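Local coordinates for protein putative hydrolase (Chromobacterium violaceum, PDB 3MCW) that probably acts as a hydrolase of the isochorismatase family, although its substrate is not established, at residues P54-R59 / T102-L107. Sequence-based numbering, arbitrary orientation. Where two conformers were deposited one is given.
Sequences PLIHIR and TGLEAL. With EDO (1,2-ethanediol), chain L.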
ATOM      1  N   PRO A  54     -17.745 -17.715  -4.261  1.00  7.51           N
ATOM      2  CA  PRO A  54     -17.998 -16.374  -3.802  1.00  7.54           C
ATOM      3  C   PRO A  54     -17.282 -15.311  -4.658  1.00  6.70           C
ATOM      4  O   PRO A  54     -16.125 -15.505  -5.029  1.00  6.88           O
ATOM      5  CB  PRO A  54     -17.439 -16.386  -2.363  1.00  9.44           C
ATOM      6  CG  PRO A  54     -17.179 -17.733  -1.998  1.00 10.52           C
ATOM      7  CD  PRO A  54     -17.067 -18.528  -3.241  1.00  8.82           C
ATOM      8  N   LEU A  55     -17.943 -14.184  -4.898  1.00  6.94           N
ATOM      9  CA  LEU A  55     -17.352 -13.141  -5.707  1.00  6.85           C
ATOM     10  C   LEU A  55     -17.888 -11.793  -5.296  1.00  6.40           C
ATOM     11  O   LEU A  55     -19.049 -11.652  -4.888  1.00  7.63           O
ATOM     12  CB  LEU A  55     -17.391 -13.420  -7.198  1.00 10.52           C
ATOM     13  CG  LEU A  55     -18.746 -13.349  -7.790  1.00 10.57           C
ATOM     14  CD1 LEU A  55     -18.886 -12.015  -8.316  1.00 12.94           C
ATOM     15  CD2 LEU A  55     -18.875 -14.369  -8.934  1.00 13.26           C
ATOM     16  N   ILE A  56     -17.025 -10.791  -5.355  1.00  5.85           N
ATOM     17  CA  ILE A  56     -17.392  -9.396  -5.045  1.00  5.81           C
ATOM     18  C   ILE A  56     -16.762  -8.501  -6.114  1.00  5.32           C
ATOM     19  O   ILE A  56     -15.543  -8.573  -6.367  1.00  6.67           O
ATOM     20  CB  ILE A  56     -16.906  -8.965  -3.644  1.00  6.48           C
ATOM     21  CG1 ILE A  56     -17.593  -9.797  -2.550  1.00  6.76           C
ATOM     22  CG2 ILE A  56     -17.098  -7.482  -3.430  1.00  7.85           C
ATOM     23  CD1 ILE A  56     -17.019  -9.551  -1.159  1.00  8.89           C
ATOM     24  N   HIS A  57     -17.576  -7.632  -6.696  1.00  5.06           N
ATOM     25  CA  HIS A  57     -17.115  -6.556  -7.564  1.00  5.36           C
ATOM     26  C   HIS A  57     -16.894  -5.313  -6.712  1.00  5.14           C
ATOM     27  O   HIS A  57     -17.787  -4.897  -5.985  1.00  6.72           O
ATOM     28  CB  HIS A  57     -18.155  -6.246  -8.625  1.00  5.69           C
ATOM     29  CG  HIS A  57     -18.605  -7.380  -9.452  1.00  5.87           C
ATOM     30  ND1 HIS A  57     -17.961  -7.727 -10.621  1.00  7.02           N
ATOM     31  CD2 HIS A  57     -19.634  -8.244  -9.275  1.00  6.60           C
ATOM     32  CE1 HIS A  57     -18.618  -8.756 -11.132  1.00  6.70           C
ATOM     33  NE2 HIS A  57     -19.629  -9.104 -10.335  1.00  6.71           N
ATOM     34  N   ILE A  58     -15.712  -4.697  -6.815  1.00  5.40           N
ATOM     35  CA  ILE A  58     -15.430  -3.424  -6.208  1.00  5.51           C
ATOM     36  C   ILE A  58     -15.532  -2.351  -7.276  1.00  5.76           C
ATOM     37  O   ILE A  58     -14.948  -2.470  -8.363  1.00  6.46           O
ATOM     38  CB  ILE A  58     -14.018  -3.418  -5.563  1.00  6.13           C
ATOM     39  CG1 ILE A  58     -13.878  -4.486  -4.485  1.00  6.18           C
ATOM     40  CG2 ILE A  58     -13.669  -2.009  -5.040  1.00  7.71           C
ATOM     41  CD1 ILE A  58     -14.872  -4.401  -3.329  1.00  6.88           C
ATOM     42  N   ARG A  59     -16.269  -1.299  -6.965  1.00  6.13           N
ATOM     43  CA  ARG A  59     -16.531  -0.194  -7.845  1.00  6.25           C
ATOM     44  C   ARG A  59     -15.983   1.091  -7.230  1.00  6.33           C
ATOM     45  O   ARG A  59     -16.196   1.323  -6.040  1.00  7.49           O
ATOM     46  CB  ARG A  59     -18.078  -0.002  -8.018  1.00  7.88           C
ATOM     47  CG  ARG A  59     -18.488   0.840  -9.171  1.00  8.40           C
ATOM     48  CD  ARG A  59     -19.982   1.009  -9.212  1.00  9.11           C
ATOM     49  NE  ARG A  59     -20.480   1.843  -8.145  1.00  8.69           N
ATOM     50  CZ  ARG A  59     -21.760   1.939  -7.795  1.00  8.52           C
ATOM     51  NH1 ARG A  59     -22.666   1.146  -8.359  1.00  9.56           N
ATOM     52  NH2 ARG A  59     -22.115   2.775  -6.842  1.00  9.09           N
ATOM     53  N   THR A 102     -15.894   0.857   3.757  0.50  9.70           N
ATOM     54  CA  THR A 102     -16.807  -0.130   3.348  0.50  8.90           C
ATOM     55  C   THR A 102     -16.908  -1.173   4.414  0.50  7.76           C
ATOM     56  O   THR A 102     -16.151  -1.217   5.382  0.50  7.89           O
ATOM     57  CB  THR A 102     -16.372  -0.809   2.064  0.50  7.57           C
ATOM     58  OG1 THR A 102     -15.357  -1.750   2.387  0.50  6.16           O
ATOM     59  CG2 THR A 102     -15.847   0.218   1.031  0.50  7.74           C
ATOM     60  N   GLY A 103     -17.867  -2.048   4.201  0.50  7.42           N
ATOM     61  CA  GLY A 103     -18.043  -3.187   5.068  0.50  8.10           C
ATOM     62  C   GLY A 103     -17.273  -4.403   4.603  0.50  7.48           C
ATOM     63  O   GLY A 103     -17.672  -5.529   4.925  0.50  8.49           O
ATOM     64  N   LEU A 104     -16.182  -4.226   3.845  1.00  9.00           N
ATOM     65  CA  LEU A 104     -15.615  -5.418   3.212  1.00  7.67           C
ATOM     66  C   LEU A 104     -15.035  -6.395   4.207  1.00  7.18           C
ATOM     67  O   LEU A 104     -15.307  -7.600   4.144  1.00  7.94           O
ATOM     68  CB  LEU A 104     -14.570  -5.017   2.158  1.00  6.97           C
ATOM     69  CG  LEU A 104     -13.859  -6.180   1.446  1.00  6.84           C
ATOM     70  CD1 LEU A 104     -14.811  -7.094   0.687  1.00  8.59           C
ATOM     71  CD2 LEU A 104     -12.775  -5.639   0.521  1.00  8.05           C
ATOM     72  N   GLU A 105     -14.182  -5.910   5.104  1.00  7.82           N
ATOM     73  CA  GLU A 105     -13.531  -6.816   6.034  1.00  8.26           C
ATOM     74  C   GLU A 105     -14.545  -7.596   6.887  1.00  7.83           C
ATOM     75  O   GLU A 105     -14.446  -8.823   7.030  1.00  8.29           O
ATOM     76  CB  GLU A 105     -12.539  -6.095   6.954  1.00  9.21           C
ATOM     77  CG  GLU A 105     -11.812  -7.050   7.872  1.00 10.14           C
ATOM     78  CD  GLU A 105     -10.870  -6.393   8.868  1.00 12.27           C
ATOM     79  OE1 GLU A 105     -10.781  -5.154   8.908  1.00 13.57           O
ATOM     80  OE2 GLU A 105     -10.216  -7.151   9.607  1.00 15.27           O
ATOM     81  N   ALA A 106     -15.529  -6.875   7.433  1.00  8.58           N
ATOM     82  CA  ALA A 106     -16.513  -7.549   8.275  1.00  9.54           C
ATOM     83  C   ALA A 106     -17.324  -8.581   7.488  1.00  8.73           C
ATOM     84  O   ALA A 106     -17.665  -9.640   8.007  1.00  9.60           O
ATOM     85  CB  ALA A 106     -17.416  -6.521   8.954  1.00 11.45           C
ATOM     86  N   LEU A 107     -17.668  -8.268   6.243  1.00  8.98           N
ATOM     87  CA  LEU A 107     -18.409  -9.203   5.405  1.00  9.07           C
ATOM     88  C   LEU A 107     -17.593 -10.469   5.159  1.00  8.69           C
ATOM     89  O   LEU A 107     -18.097 -11.595   5.249  1.00  9.69           O
ATOM     90  CB  LEU A 107     -18.783  -8.506   4.076  1.00  9.02           C
ATOM     91  CG  LEU A 107     -19.491  -9.410   3.084  1.00 10.40           C
ATOM     92  CD1 LEU A 107     -20.867  -9.801   3.593  1.00 13.69           C
ATOM     93  CD2 LEU A 107     -19.547  -8.750   1.699  1.00 12.13           C
TER
HETATM   94  C1  EDO L 207     -20.221 -12.970  -1.878  0.50 14.85           C
HETATM   95  O1  EDO L 207     -20.247 -11.747  -2.566  0.50 14.73           O
HETATM   96  C2  EDO L 207     -21.199 -13.874  -2.589  0.50 15.09           C
HETATM   97  O2  EDO L 207     -20.635 -14.310  -3.836  0.50 14.55           O
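Leu55 O, in the strand residue just before the contacting Ile56, is gripped by both hydroxyls of a bound ethanediol: EDO O1 donates over 2.6 Å, while EDO O2 lies farther off at 3.3 Å. Leu55 N returns a nearly straight bond to EDO O2 (2.9 Å, 165°). The diol, probably from the crystallisation liquor, also bonds Thr89 OG1, so it sits beside the start of strand 55-60, on the side where strand 89-93 begins; its O1 lies 3.3 Å from Ile56 CG1.

The protein contact itself is carried by Ile56 CD1. With CG1 beside the backbone N (chi1 -64°), and so anti to the carbonyl carbon, and CD1 extended beyond it, this methyl reaches from the strand to two leucines. Ile56 CD1 lies 3.8 Å from Leu104 CD1, where the two side chains cross at a slant, and 3.9 Å from Leu107 CD2, which it meets tip to tip. The leucines are three residues apart and share one face of the helix; Leu107 N bonds Gly103 O in its first turn. In one of its two conformers, Thr102 OG1 accepts from Leu104 N (3.0 Å, 147°), an ST turn just ahead of the helix.

Leu55 and His57 pack on helix 37-51, whereas Ile56 turns toward helix 104-111, which links strands 89-93 and 115-121 in a beta-alpha-beta crossover. The parallel sheet is thus layered between helices, as in other isochorismatase-like hydrolases. With close contacts all methyl to methyl and only 130 Å² buried, the segments' mutual attraction is nondirectional, dispersive and hydrophobic.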